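Local coordinates for protein aldehyde dehydrogenase (Trypanosoma brucei, PDB 5MYP) that probably oxidises aldehydes to carboxylic acids with NAD+ as cofactor, at residues 104-109 with 458-463; 313-318 with 343-348; 389-394 with 411-416. All coordinates share one frame; numbering follows the deposited sequence.

The three contacts illustrate how an aldehyde dehydrogenase chain ties sequence-distant segments in separate parts of the fold. Contact 1 joins segments 349 residues apart, and contacts 2 and 3 are nested inside the loop it closes, one after the other. Contacts 1 and 2 have centres about 61 Å apart, on opposite sides of the chain's centre; contacts 1 and 3 are separated by about 40 Å between centres, yet both touch the second subunit. Contact 3, about 28 Å from contact 2 between centres, lies nearest the probable catalytic residues: the side chain of Leu393 is about 4 Å from those of Cys259 and Glu223. Contacts 1 and 2 lie away from that site.

Contact 1: residues 104-109 with 458-463; sequences GAAALD and PVMRRG
Arg462 reaches over the carboxylate of Asp109 from just past the end of strand 454-461, and its side chain can be followed atom by atom. CB stands 4.1 Å from Asp109 OD1. A first torsion of -53°, with CG anti to the carbonyl carbon and beside the backbone N, brings CG to 3.7 Å from Asp109 OD1, and CD lies 3.8 Å from Asp109 OD2. A bend at chi3 turns the chain so that the guanidinium lies with one face over Asp109 OD1, and CZ is 3.6 Å from that oxygen. At the tip, NH1 forms a salt bridge with Asp109 OD2 at 2.7 Å. Its hydrogen bond is weak, because the N-H points poorly, at 127°. The two planes stand 78° apart, so this is not the coplanar, two-pronged pairing of carboxylate and guanidinium. NH2 is held separately by Ser467. Beneath the ion pair, Met460 CE meets the CB of Ala106 at 3.8 Å, an apolar floor to which Ala428 of the second subunit also packs. Neighbouring Arg461 turns its tip elsewhere, to Asp110 and Glu112 of its own chain and to Glu409 of the second subunit. The chemistry is consistent with an attraction that is probably more electrostatic than directional, beside a strand that continues the sheet into the second subunit.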
# COMPACT_ATOMS: atom_id res chain seq x y z
N GLY A 104 8.39 4.25 25.35
CA GLY A 104 9.76 4.76 25.51
C GLY A 104 9.83 6.28 25.63
O GLY A 104 8.87 6.92 26.08
N ALA A 105 10.95 6.85 25.20
CA ALA A 105 11.22 8.30 25.32
C ALA A 105 10.19 9.18 24.60
O ALA A 105 9.85 10.26 25.09
CB ALA A 105 12.62 8.62 24.81
N ALA A 106 9.69 8.72 23.46
CA ALA A 106 8.70 9.46 22.67
C ALA A 106 7.35 9.64 23.38
O ALA A 106 6.59 10.54 23.02
CB ALA A 106 8.49 8.78 21.32
N ALA A 107 7.05 8.80 24.37
CA ALA A 107 5.83 8.96 25.19
C ALA A 107 5.73 10.28 25.97
O ALA A 107 4.63 10.71 26.32
CB ALA A 107 5.69 7.78 26.15
N LEU A 108 6.87 10.93 26.22
CA LEU A 108 6.90 12.26 26.83
C LEU A 108 6.56 13.41 25.88
O LEU A 108 6.26 14.51 26.34
CB LEU A 108 8.27 12.51 27.47
CG LEU A 108 8.69 11.53 28.57
CD1 LEU A 108 10.12 11.80 29.01
CD2 LEU A 108 7.74 11.61 29.76
N ASP A 109 6.61 13.17 24.57
CA ASP A 109 6.28 14.20 23.57
C ASP A 109 4.82 14.15 23.15
O ASP A 109 4.11 13.18 23.45
CB ASP A 109 7.19 14.05 22.34
CG ASP A 109 8.66 14.17 22.67
OD1 ASP A 109 9.02 15.09 23.44
OD2 ASP A 109 9.45 13.36 22.16
N PRO A 458 2.57 11.34 10.38
CA PRO A 458 2.90 11.49 11.80
C PRO A 458 3.47 12.87 12.12
O PRO A 458 4.27 13.41 11.35
CB PRO A 458 3.96 10.41 12.03
CG PRO A 458 4.58 10.21 10.70
CD PRO A 458 3.44 10.34 9.73
N VAL A 459 3.05 13.42 13.26
CA VAL A 459 3.54 14.71 13.75
C VAL A 459 4.01 14.52 15.19
O VAL A 459 3.27 13.99 16.02
CB VAL A 459 2.44 15.79 13.69
CG1 VAL A 459 2.97 17.12 14.23
CG2 VAL A 459 1.91 15.93 12.26
N MET A 460 5.24 14.93 15.48
CA MET A 460 5.82 14.89 16.82
C MET A 460 6.16 16.31 17.25
O MET A 460 6.95 16.98 16.58
CB MET A 460 7.09 14.03 16.83
CG MET A 460 7.94 14.16 18.09
SD MET A 460 9.38 13.10 18.10
CE MET A 460 8.69 11.58 18.76
N ARG A 461 5.59 16.76 18.37
CA ARG A 461 5.85 18.11 18.88
C ARG A 461 6.65 18.04 20.18
O ARG A 461 6.23 17.37 21.14
CB ARG A 461 4.54 18.88 19.08
CG ARG A 461 3.63 18.83 17.85
CD ARG A 461 2.69 20.03 17.77
NE ARG A 461 1.74 19.88 16.66
CZ ARG A 461 0.64 19.11 16.69
NH1 ARG A 461 0.31 18.41 17.78
NH2 ARG A 461 -0.14 19.07 15.60
N ARG A 462 7.80 18.70 20.19
CA ARG A 462 8.70 18.72 21.34
C ARG A 462 8.86 20.15 21.84
O ARG A 462 8.50 21.12 21.15
CB ARG A 462 10.07 18.16 20.95
CG ARG A 462 10.01 16.79 20.29
CD ARG A 462 11.35 16.05 20.29
NE ARG A 462 12.22 16.38 21.43
CZ ARG A 462 12.45 15.63 22.51
NH1 ARG A 462 11.92 14.41 22.66
NH2 ARG A 462 13.25 16.10 23.46
N GLY A 463 9.40 20.27 23.05
CA GLY A 463 9.77 21.56 23.64
C GLY A 463 11.28 21.75 23.58
O GLY A 463 12.00 20.87 23.10

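Contact 2: residues 313-318 with 343-348; sequences YPRIVN and ATLTIA
Tyr313 points its phenol at the backbone of Ile347, while Ile316 packs in the middle and Leu345 runs on to Asn318. With CG anti to the backbone N (chi1 -175°), the tyrosine ring reaches across to strand 346-353, where OH donates to Ile347 O at 2.7 Å. The acceptor sits at the ring edge near its plane, and the hydroxyl lies in the carbonyl plane, so one bond ties down the tip of a buried ring. Thr346 CG2 approaches the same ring obliquely, 4.1 Å from Tyr313 CD2. Farther along, Ile316 and Ile347 run at a slant to one another, meeting through Ile316 CG1 and Ile347 CD1 at 4.0 Å, with Phe322 of helix 319-328 against Ile347. Leu345 turns toward the loop: its CD1 lies 3.4 Å from Ile316 O, and CD2 rests against the backbone of Asn318, 3.7 Å from its C. The backbones meet where Ile316 N donates to Leu345 O at 2.9 Å, almost perfectly straight at 178°. A water donates to Pro314 O and Leu345 O and accepts from Ile347 N, bridging polar groups of both backbones. Arg66 adds bonds to Tyr313 O, Thr344 O and Thr346 OG1, tying the two segments together from a third part of the chain. Leu345, with a positive phi of 51°, and Thr346 lie across from the single residue Asp341, the geometry of a G1 beta bulge, placed where the hairpin of strands 340-341 and 346-353 meets the loop ahead of helix 319-328, whose N-cap is Asn318.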
# COMPACT_ATOMS: atom_id res chain seq x y z
N TYR A 313 -32.14 -12.45 -17.98
CA TYR A 313 -30.86 -13.10 -17.76
C TYR A 313 -29.74 -12.37 -18.53
O TYR A 313 -29.87 -12.17 -19.74
CB TYR A 313 -30.93 -14.56 -18.20
CG TYR A 313 -29.68 -15.34 -17.88
CD1 TYR A 313 -29.35 -15.67 -16.57
CD2 TYR A 313 -28.81 -15.73 -18.89
CE1 TYR A 313 -28.20 -16.39 -16.28
CE2 TYR A 313 -27.66 -16.44 -18.62
CZ TYR A 313 -27.36 -16.77 -17.31
OH TYR A 313 -26.21 -17.47 -17.03
N PRO A 314 -28.65 -11.98 -17.84
CA PRO A 314 -27.61 -11.18 -18.50
C PRO A 314 -26.83 -11.88 -19.61
O PRO A 314 -26.81 -13.11 -19.69
CB PRO A 314 -26.67 -10.78 -17.35
CG PRO A 314 -27.52 -10.88 -16.14
CD PRO A 314 -28.41 -12.05 -16.39
N ARG A 315 -26.18 -11.07 -20.43
CA ARG A 315 -25.47 -11.51 -21.61
C ARG A 315 -23.98 -11.68 -21.28
O ARG A 315 -23.45 -11.00 -20.40
CB ARG A 315 -25.68 -10.46 -22.72
CG ARG A 315 -24.80 -9.22 -22.72
CD ARG A 315 -24.67 -8.65 -24.13
NE ARG A 315 -25.98 -8.44 -24.75
CZ ARG A 315 -26.78 -7.40 -24.53
NH1 ARG A 315 -26.48 -6.44 -23.65
NH2 ARG A 315 -27.95 -7.33 -25.16
N ILE A 316 -23.32 -12.58 -22.01
CA ILE A 316 -21.86 -12.68 -21.99
C ILE A 316 -21.32 -11.45 -22.73
O ILE A 316 -21.93 -10.98 -23.68
CB ILE A 316 -21.34 -13.99 -22.62
CG1 ILE A 316 -21.97 -15.23 -21.95
CG2 ILE A 316 -19.82 -14.07 -22.56
CD1 ILE A 316 -21.84 -15.28 -20.44
N VAL A 317 -20.19 -10.92 -22.26
CA VAL A 317 -19.66 -9.63 -22.75
C VAL A 317 -19.46 -9.56 -24.27
O VAL A 317 -19.79 -8.55 -24.89
CB VAL A 317 -18.36 -9.24 -22.00
CG1 VAL A 317 -17.20 -10.19 -22.32
CG2 VAL A 317 -17.96 -7.80 -22.29
N ASN A 318 -18.94 -10.64 -24.87
CA ASN A 318 -18.70 -10.68 -26.32
C ASN A 318 -18.58 -12.12 -26.82
O ASN A 318 -18.55 -13.07 -26.02
CB ASN A 318 -17.46 -9.85 -26.69
CG ASN A 318 -16.18 -10.30 -25.97
OD1 ASN A 318 -15.98 -11.49 -25.74
ND2 ASN A 318 -15.32 -9.34 -25.64
N ALA A 343 -26.01 -16.15 -30.86
CA ALA A 343 -26.46 -14.86 -31.41
C ALA A 343 -26.77 -13.82 -30.33
O ALA A 343 -26.43 -12.64 -30.49
CB ALA A 343 -27.67 -15.06 -32.31
N THR A 344 -27.40 -14.26 -29.25
CA THR A 344 -27.74 -13.39 -28.11
C THR A 344 -26.75 -13.50 -26.94
O THR A 344 -26.99 -12.94 -25.87
CB THR A 344 -29.16 -13.72 -27.59
OG1 THR A 344 -29.18 -15.05 -27.05
CG2 THR A 344 -30.21 -13.58 -28.71
N LEU A 345 -25.64 -14.23 -27.14
CA LEU A 345 -24.58 -14.41 -26.13
C LEU A 345 -25.14 -14.88 -24.77
O LEU A 345 -24.81 -14.34 -23.71
CB LEU A 345 -23.75 -13.13 -25.99
CG LEU A 345 -23.03 -12.64 -27.26
CD1 LEU A 345 -22.51 -11.22 -27.06
CD2 LEU A 345 -21.89 -13.58 -27.63
N THR A 346 -26.00 -15.89 -24.84
CA THR A 346 -26.70 -16.43 -23.67
C THR A 346 -26.12 -17.80 -23.35
O THR A 346 -26.10 -18.67 -24.21
CB THR A 346 -28.20 -16.57 -23.95
OG1 THR A 346 -28.74 -15.29 -24.33
CG2 THR A 346 -28.93 -17.05 -22.72
N ILE A 347 -25.63 -17.97 -22.12
CA ILE A 347 -25.22 -19.27 -21.60
C ILE A 347 -25.87 -19.46 -20.23
O ILE A 347 -25.61 -18.70 -19.31
CB ILE A 347 -23.68 -19.40 -21.45
CG1 ILE A 347 -22.98 -19.16 -22.80
CG2 ILE A 347 -23.31 -20.78 -20.90
CD1 ILE A 347 -21.47 -19.11 -22.70
N ALA A 348 -26.73 -20.48 -20.11
CA ALA A 348 -27.39 -20.76 -18.83
C ALA A 348 -26.38 -21.32 -17.83
O ALA A 348 -25.37 -21.91 -18.23
CB ALA A 348 -28.53 -21.74 -19.02
O HOH W 1 -25.38 -15.32 -20.69

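Contact 3: residues 389-394 with 411-416; sequences REKPLA and RTSSGA
Lys391 and Ser413 are brought together by their torsions: CG of the lysine stands beside its own backbone N (chi1 -64°) with the chain extended beyond, while OG of the serine lies anti to the backbone N (chi1 -180°). The methylenes consequently run alongside the hydroxyl, Lys391 CD coming 3.4 Å from Ser413 OG. A water joins the tips, accepting from Lys391 NZ and donating to Ser413 OG, each at 2.9 Å. Both groups also reach the second subunit, NZ to Leu118 O and OG to Glu116. Deeper in, Pro392 CG packs on Ser414 CB at 4.0 Å, and Gly415 N donates to Pro392 O at 2.8 Å. Ser414 OG bonds to Ala416 O from above the carbonyl plane and to Arg457 of the second subunit. Gly415 CA lies 3.1 Å from Leu393 O, leaving no room for a side chain directed there. The Leu393 side chain is about 4 Å from those of Cys259 and Glu223, probably catalytic. The two loops run roughly side by side, the first leading from helix 379-387 into strand 395-398 and the second from helix 402-411 into strand 417-419; they converge just before these strands pair in parallel, at the dimer interface.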
# COMPACT_ATOMS: atom_id res chain seq x y z
N ARG A 389 -3.43 -22.94 -6.29
CA ARG A 389 -3.90 -21.91 -7.21
C ARG A 389 -3.67 -20.53 -6.62
O ARG A 389 -3.33 -20.40 -5.45
CB ARG A 389 -5.38 -22.15 -7.52
CG ARG A 389 -5.60 -23.41 -8.34
CD ARG A 389 -7.06 -23.77 -8.53
NE ARG A 389 -7.19 -24.83 -9.54
CZ ARG A 389 -6.96 -26.13 -9.34
NH1 ARG A 389 -6.60 -26.61 -8.14
NH2 ARG A 389 -7.11 -26.98 -10.36
N GLU A 390 -3.84 -19.50 -7.45
CA GLU A 390 -3.58 -18.12 -7.03
C GLU A 390 -4.58 -17.70 -5.95
O GLU A 390 -5.68 -18.23 -5.87
CB GLU A 390 -3.63 -17.16 -8.22
CG GLU A 390 -2.58 -17.41 -9.29
CD GLU A 390 -1.14 -17.15 -8.84
OE1 GLU A 390 -0.92 -16.51 -7.79
OE2 GLU A 390 -0.22 -17.58 -9.57
N LYS A 391 -4.16 -16.75 -5.11
CA LYS A 391 -4.98 -16.28 -4.00
C LYS A 391 -6.20 -15.56 -4.58
O LYS A 391 -6.03 -14.57 -5.28
CB LYS A 391 -4.18 -15.35 -3.09
CG LYS A 391 -3.00 -16.00 -2.39
CD LYS A 391 -2.22 -15.00 -1.57
CE LYS A 391 -1.04 -15.65 -0.86
NZ LYS A 391 -0.24 -14.63 -0.13
N PRO A 392 -7.41 -16.08 -4.33
CA PRO A 392 -8.60 -15.49 -4.93
C PRO A 392 -9.13 -14.31 -4.13
O PRO A 392 -8.78 -14.15 -2.96
CB PRO A 392 -9.61 -16.64 -4.89
CG PRO A 392 -9.25 -17.38 -3.64
CD PRO A 392 -7.77 -17.22 -3.46
N LEU A 393 -9.97 -13.51 -4.76
CA LEU A 393 -10.57 -12.35 -4.11
C LEU A 393 -11.52 -12.74 -2.98
O LEU A 393 -11.62 -12.04 -1.98
CB LEU A 393 -11.30 -11.48 -5.14
CG LEU A 393 -11.79 -10.10 -4.70
CD1 LEU A 393 -10.66 -9.26 -4.12
CD2 LEU A 393 -12.44 -9.38 -5.87
N ALA A 394 -12.22 -13.86 -3.14
CA ALA A 394 -13.12 -14.37 -2.11
C ALA A 394 -12.93 -15.87 -1.92
O ALA A 394 -12.48 -16.57 -2.82
CB ALA A 394 -14.57 -14.06 -2.49
N ARG A 411 -5.73 -22.00 7.13
CA ARG A 411 -4.83 -22.67 6.18
C ARG A 411 -4.96 -22.20 4.72
O ARG A 411 -4.32 -22.77 3.83
CB ARG A 411 -5.04 -24.19 6.25
CG ARG A 411 -4.71 -24.81 7.60
CD ARG A 411 -3.22 -24.92 7.83
NE ARG A 411 -2.89 -25.36 9.19
CZ ARG A 411 -1.66 -25.60 9.64
NH1 ARG A 411 -0.60 -25.45 8.85
NH2 ARG A 411 -1.48 -26.01 10.89
N THR A 412 -5.78 -21.18 4.47
CA THR A 412 -5.94 -20.58 3.14
C THR A 412 -5.72 -19.07 3.19
O THR A 412 -5.82 -18.45 4.25
CB THR A 412 -7.34 -20.84 2.56
OG1 THR A 412 -8.34 -20.31 3.45
CG2 THR A 412 -7.58 -22.33 2.36
N SER A 413 -5.45 -18.49 2.02
CA SER A 413 -5.35 -17.04 1.86
C SER A 413 -6.27 -16.57 0.73
O SER A 413 -6.30 -17.17 -0.34
CB SER A 413 -3.91 -16.63 1.58
OG SER A 413 -3.82 -15.22 1.43
N SER A 414 -7.01 -15.50 1.00
CA SER A 414 -7.95 -14.94 0.04
C SER A 414 -8.22 -13.49 0.41
O SER A 414 -7.90 -13.07 1.52
CB SER A 414 -9.26 -15.72 0.05
OG SER A 414 -9.82 -15.75 1.35
N GLY A 415 -8.80 -12.73 -0.51
CA GLY A 415 -9.16 -11.34 -0.25
C GLY A 415 -10.20 -11.20 0.85
O GLY A 415 -10.22 -10.20 1.56
N ALA A 416 -11.08 -12.19 0.98
CA ALA A 416 -12.04 -12.26 2.07
C ALA A 416 -12.54 -13.70 2.25
O ALA A 416 -12.34 -14.54 1.38
CB ALA A 416 -13.22 -11.34 1.79
O HOH W 2 -1.51 -13.65 2.26